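Local coordinates for periplasmic branched-chain amino acid-binding protein (Burkholderia mallei, PDB 3I09) that probably captures branched-chain amino acids or related small carboxylates in the periplasm for an ABC transporter, and here holds acetoacetic acid, at residues Y322-T325 against M329-D332; P341-E346 against Y350-A355. All coordinates share one frame; numbering follows the deposited sequence. Where two conformers were deposited one is given.

Contact 1: Y322-T325 against M329-D332; sequences YIRT and MIHD. With EDO (1,2-ethanediol), chain H.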
loop_
_atom_site.group_PDB
_atom_site.type_symbol
_atom_site.label_atom_id
_atom_site.label_comp_id
_atom_site.label_asym_id
_atom_site.label_seq_id
_atom_site.Cartn_x
_atom_site.Cartn_y
_atom_site.Cartn_z
ATOM N N TYR A 322 5.720 6.941 -13.665
ATOM C CA TYR A 322 6.409 6.007 -14.547
ATOM C C TYR A 322 6.982 4.904 -13.665
ATOM O O TYR A 322 7.005 5.026 -12.426
ATOM C CB TYR A 322 7.511 6.729 -15.337
ATOM C CG TYR A 322 8.568 7.335 -14.454
ATOM C CD1 TYR A 322 8.394 8.584 -13.860
ATOM C CD2 TYR A 322 9.759 6.651 -14.200
ATOM C CE1 TYR A 322 9.399 9.131 -13.057
ATOM C CE2 TYR A 322 10.710 7.181 -13.398
ATOM C CZ TYR A 322 10.541 8.399 -12.826
ATOM O OH TYR A 322 11.560 8.879 -12.041
ATOM N N ILE A 323 7.413 3.834 -14.305
ATOM C CA ILE A 323 7.931 2.674 -13.571
ATOM C C ILE A 323 9.405 2.610 -13.864
ATOM O O ILE A 323 9.832 2.463 -15.022
ATOM C CB ILE A 323 7.203 1.380 -13.967
ATOM C CG1 ILE A 323 5.719 1.441 -13.603
ATOM C CG2 ILE A 323 7.911 0.133 -13.320
ATOM C CD1 ILE A 323 4.827 0.328 -14.374
ATOM N N ARG A 324 10.196 2.695 -12.814
ATOM C CA ARG A 324 11.658 2.803 -12.978
ATOM C C ARG A 324 12.359 1.459 -12.825
ATOM O O ARG A 324 11.716 0.431 -12.583
ATOM C CB ARG A 324 12.230 3.848 -12.036
ATOM C CG ARG A 324 12.201 3.479 -10.603
ATOM C CD ARG A 324 12.915 4.571 -9.756
ATOM N NE ARG A 324 12.992 4.099 -8.395
ATOM C CZ ARG A 324 13.308 4.830 -7.338
ATOM N NH1 ARG A 324 13.579 6.127 -7.461
ATOM N NH2 ARG A 324 13.345 4.247 -6.155
ATOM N N THR A 325 13.679 1.474 -12.960
ATOM C CA THR A 325 14.463 0.251 -13.013
ATOM C C THR A 325 14.185 -0.739 -11.875
ATOM O O THR A 325 14.024 -1.930 -12.117
ATOM C CB THR A 325 15.991 0.593 -13.089
ATOM O OG1 THR A 325 16.203 1.380 -14.265
ATOM C CG2 THR A 325 16.833 -0.674 -13.179
HETATM N N MSE A 329 6.812 2.296 -9.120
HETATM C CA MSE A 329 6.060 3.323 -9.852
HETATM C C MSE A 329 6.219 4.629 -9.106
HETATM O O MSE A 329 5.731 4.774 -7.985
HETATM C CB MSE A 329 4.563 2.929 -9.995
HETATM C CG MSE A 329 3.870 3.604 -11.211
HETATM SE SE MSE A 329 3.368 5.401 -10.796
HETATM C CE MSE A 329 1.612 5.019 -10.030
ATOM N N ILE A 330 6.939 5.582 -9.727
ATOM C CA ILE A 330 7.228 6.877 -9.144
ATOM C C ILE A 330 6.090 7.858 -9.408
ATOM O O ILE A 330 5.727 8.136 -10.565
ATOM C CB ILE A 330 8.588 7.416 -9.684
ATOM C CG1 ILE A 330 9.709 6.385 -9.445
ATOM C CG2 ILE A 330 8.921 8.744 -8.996
ATOM C CD1 ILE A 330 9.965 6.049 -7.979
ATOM N N HIS A 331 5.487 8.330 -8.326
ATOM C CA HIS A 331 4.380 9.261 -8.347
ATOM C C HIS A 331 4.385 10.060 -7.036
ATOM O O HIS A 331 4.860 9.575 -5.986
ATOM C CB HIS A 331 3.033 8.529 -8.574
ATOM C CG HIS A 331 2.730 7.437 -7.563
ATOM N ND1 HIS A 331 3.536 6.328 -7.381
ATOM C CD2 HIS A 331 1.692 7.283 -6.709
ATOM C CE1 HIS A 331 3.038 5.575 -6.415
ATOM N NE2 HIS A 331 1.901 6.111 -6.014
ATOM N N ASP A 332 3.838 11.262 -7.102
ATOM C CA ASP A 332 3.764 12.132 -5.932
ATOM C C ASP A 332 2.988 11.444 -4.806
ATOM O O ASP A 332 2.018 10.722 -5.048
ATOM C CB ASP A 332 3.029 13.428 -6.254
ATOM C CG ASP A 332 3.793 14.358 -7.197
ATOM O OD1 ASP A 332 4.984 14.123 -7.539
ATOM O OD2 ASP A 332 3.133 15.362 -7.591
HETATM C C1 EDO H . 6.350 11.336 -10.594
HETATM O O1 EDO H . 6.496 12.124 -9.410
HETATM C C2 EDO H . 6.869 12.067 -11.812
HETATM O O2 EDO H . 5.878 12.107 -12.843
#

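Contact 2: P341-E346 against Y350-A355; sequences PSESKE and YYKVVA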
loop_
_atom_site.group_PDB
_atom_site.type_symbol
_atom_site.label_atom_id
_atom_site.label_comp_id
_atom_site.label_asym_id
_atom_site.label_seq_id
_atom_site.Cartn_x
_atom_site.Cartn_y
_atom_site.Cartn_z
ATOM N N PRO A 341 -13.854 16.943 13.486
ATOM C CA PRO A 341 -15.257 16.751 13.092
ATOM C C PRO A 341 -15.898 18.008 12.492
ATOM O O PRO A 341 -16.557 17.921 11.460
ATOM C CB PRO A 341 -15.937 16.358 14.413
ATOM C CG PRO A 341 -14.854 15.640 15.185
ATOM C CD PRO A 341 -13.577 16.416 14.835
ATOM N N SER A 342 -15.652 19.169 13.082
ATOM C CA SER A 342 -16.275 20.417 12.606
ATOM C C SER A 342 -15.766 20.864 11.240
ATOM O O SER A 342 -16.345 21.773 10.646
ATOM C CB SER A 342 -16.014 21.546 13.593
ATOM O OG SER A 342 -14.631 21.811 13.663
ATOM N N GLU A 343 -14.668 20.273 10.774
ATOM C CA GLU A 343 -14.096 20.614 9.459
ATOM C C GLU A 343 -14.611 19.694 8.345
ATOM O O GLU A 343 -14.342 19.956 7.191
ATOM C CB GLU A 343 -12.565 20.542 9.492
ATOM C CG GLU A 343 -11.939 21.508 10.489
ATOM C CD GLU A 343 -10.454 21.335 10.667
ATOM O OE1 GLU A 343 -9.886 20.218 10.568
ATOM O OE2 GLU A 343 -9.833 22.360 10.985
ATOM N N SER A 344 -15.307 18.621 8.713
ATOM C CA SER A 344 -15.739 17.595 7.776
ATOM C C SER A 344 -17.101 18.000 7.241
ATOM O O SER A 344 -18.035 18.155 8.014
ATOM C CB SER A 344 -15.791 16.229 8.445
ATOM O OG SER A 344 -16.167 15.219 7.527
ATOM N N LYS A 345 -17.182 18.170 5.921
ATOM C CA LYS A 345 -18.308 18.858 5.279
ATOM C C LYS A 345 -19.258 17.915 4.511
ATOM O O LYS A 345 -20.335 18.334 4.076
ATOM C CB LYS A 345 -17.779 19.922 4.325
ATOM C CG LYS A 345 -17.133 21.087 5.094
ATOM C CD LYS A 345 -16.428 22.058 4.170
ATOM C CE LYS A 345 -15.783 23.219 4.966
ATOM N NZ LYS A 345 -15.460 24.378 4.047
ATOM N N GLU A 346 -18.853 16.659 4.369
ATOM C CA GLU A 346 -19.753 15.625 3.862
ATOM C C GLU A 346 -19.180 14.294 4.278
ATOM O O GLU A 346 -18.027 14.234 4.744
ATOM C CB GLU A 346 -19.933 15.707 2.347
ATOM C CG GLU A 346 -18.630 15.581 1.567
ATOM C CD GLU A 346 -17.870 16.866 1.397
ATOM O OE1 GLU A 346 -18.502 17.930 1.307
ATOM O OE2 GLU A 346 -16.618 16.801 1.264
ATOM N N TYR A 350 -12.312 13.562 5.155
ATOM C CA TYR A 350 -11.465 13.348 6.313
ATOM C C TYR A 350 -10.119 14.067 6.304
ATOM O O TYR A 350 -9.514 14.189 7.387
ATOM C CB TYR A 350 -11.186 11.839 6.501
ATOM C CG TYR A 350 -12.389 10.938 6.700
ATOM C CD1 TYR A 350 -13.593 11.415 7.213
ATOM C CD2 TYR A 350 -12.291 9.560 6.492
ATOM C CE1 TYR A 350 -14.664 10.561 7.453
ATOM C CE2 TYR A 350 -13.381 8.709 6.710
ATOM C CZ TYR A 350 -14.546 9.212 7.158
ATOM O OH TYR A 350 -15.620 8.388 7.368
ATOM N N TYR A 351 -9.633 14.513 5.142
ATOM C CA TYR A 351 -8.245 14.939 4.974
ATOM C C TYR A 351 -8.048 16.410 4.671
ATOM O O TYR A 351 -8.811 16.975 3.899
ATOM C CB TYR A 351 -7.667 14.235 3.763
ATOM C CG TYR A 351 -7.723 12.741 3.760
ATOM C CD1 TYR A 351 -6.837 11.996 4.526
ATOM C CD2 TYR A 351 -8.603 12.067 2.929
ATOM C CE1 TYR A 351 -6.840 10.627 4.476
ATOM C CE2 TYR A 351 -8.627 10.684 2.887
ATOM C CZ TYR A 351 -7.754 9.972 3.672
ATOM O OH TYR A 351 -7.767 8.602 3.641
ATOM N N LYS A 352 -6.980 16.985 5.212
ATOM C CA LYS A 352 -6.447 18.266 4.814
ATOM C C LYS A 352 -5.087 17.937 4.221
ATOM O O LYS A 352 -4.306 17.217 4.854
ATOM C CB LYS A 352 -6.257 19.154 6.030
ATOM C CG LYS A 352 -7.567 19.630 6.654
ATOM C CD LYS A 352 -7.375 20.519 7.893
ATOM C CE LYS A 352 -6.987 19.740 9.150
ATOM N NZ LYS A 352 -7.162 20.591 10.364
ATOM N N VAL A 353 -4.764 18.461 3.042
ATOM C CA VAL A 353 -3.403 18.229 2.511
ATOM C C VAL A 353 -2.387 19.174 3.170
ATOM O O VAL A 353 -2.526 20.404 3.145
ATOM C CB VAL A 353 -3.341 18.345 0.973
ATOM C CG1 VAL A 353 -1.893 18.113 0.482
ATOM C CG2 VAL A 353 -4.301 17.375 0.316
ATOM N N VAL A 354 -1.377 18.620 3.791
ATOM C CA VAL A 354 -0.331 19.414 4.427
ATOM C C VAL A 354 0.736 19.765 3.361
ATOM O O VAL A 354 1.184 20.911 3.266
ATOM C CB VAL A 354 0.299 18.617 5.588
ATOM C CG1 VAL A 354 1.462 19.374 6.299
ATOM C CG2 VAL A 354 -0.749 18.246 6.595
ATOM N N ALA A 355 1.134 18.772 2.566
ATOM C CA ALA A 355 2.187 18.925 1.561
ATOM C C ALA A 355 2.060 17.849 0.492
ATOM O O ALA A 355 1.567 16.747 0.742
ATOM C CB ALA A 355 3.579 18.857 2.187
#

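Contact 1: Y322-T325 against M329-D332
With chi1 of Y322 at 61°, CG sits between the backbone N and the carbonyl carbon, and the phenol swings over the neighbouring strand to lie alongside I330. A similar turn in R324 (chi1 70°), followed by an extended chain from CG to NE, carries the guanidinium to the far end of the same isoleucine. I330 is therefore flanked by two flat groups. Its CB stands over one face of the Y322 ring, 4.1 Å from the centroid, a CH-pi contact displaced toward the rim, while its CD1 lies over a face of the guanidinium, 3.6 Å from R324 CZ. A bound 1,2-ethanediol lies at the Y322 ring edge. The polar ends are held elsewhere: Y322 OH by E360, and R324 by D326 and the carbonyl of T364. Between the backbones, I330 N donates to Y322 O at 2.8 Å, and the return bond from Y322 N to I330 O is weak at 3.3 Å. Y322 O also receives the CA-H of M329, a selenomethionine. On the other face of the sheet I323 CG1 meets M329 CG at 3.7 Å, the two side chains crossing at about a right angle, and both touch I314 of strand 314-315. Y322/I330 as a hydrogen-bonded pair next to I323/M329 as a non-hydrogen-bonded one is the alternation of an antiparallel beta hairpin, here strands 320-323 and 329-338.

Contact 2: P341-E346 against Y350-A355
E343 OE1 is gripped by two donors: the ammonium of K352, with NZ at 2.8 Å, and the backbone N of K340. The lysine comes to the syn side of this oxygen, 17° out of the carboxylate plane, and makes a second, weak bond to the other one, E343 OE2, at 3.3 Å. The salt bridge is thus forked but lopsided, with most of the grip on OE1. Both side chains leave their backbones toward one another and cross at about a right angle. The glutamate chain reaches out extended beyond CG, whereas K352 bends at chi3 (-76°), which folds its last carbons beside the carboxylate; CE comes within 3.3 Å of E343 OE1. A weak, long ion pair joins K352 NZ to E337 on the adjoining strand, so two acidic groups lie near this ammonium and would be expected to favour its charged form. The K340 amide probably helps to fix the rotation of the carboxylate. Residues 341-343 form a short 3-10 turn, in which S344 N donates to P341 O at 3.1 Å. Further along, S344 OG bonds to D349 O and K345 N to D349 OD2, tying the loop to the residue just before Y350. A surface salt bridge here clasps the connecting loop of an antiparallel hairpin, strands 329-338 and 351-357, onto its returning strand.

Overall arrangement
Contact 1 closes before contact 2 opens along the chain, and strand 329-338 links them: its start pairs with strand 320-323 in contact 1, and beyond its end comes the loop of contact 2, which leads back into strand 351-357. The two hairpins follow each other in the chain and share strand 329-338, a member of one antiparallel sheet. Their centres are 28 Å apart and their nearest atoms about 8 Å, with no direct touch. Contact 1 is buried, 14 Å from the centre of the chain, whereas contact 2 lies at the surface, 22 Å out, consistent with the shared strand, broken by a bulge or short loop, leading from the buried contact toward the surface one in this type I periplasmic binding protein.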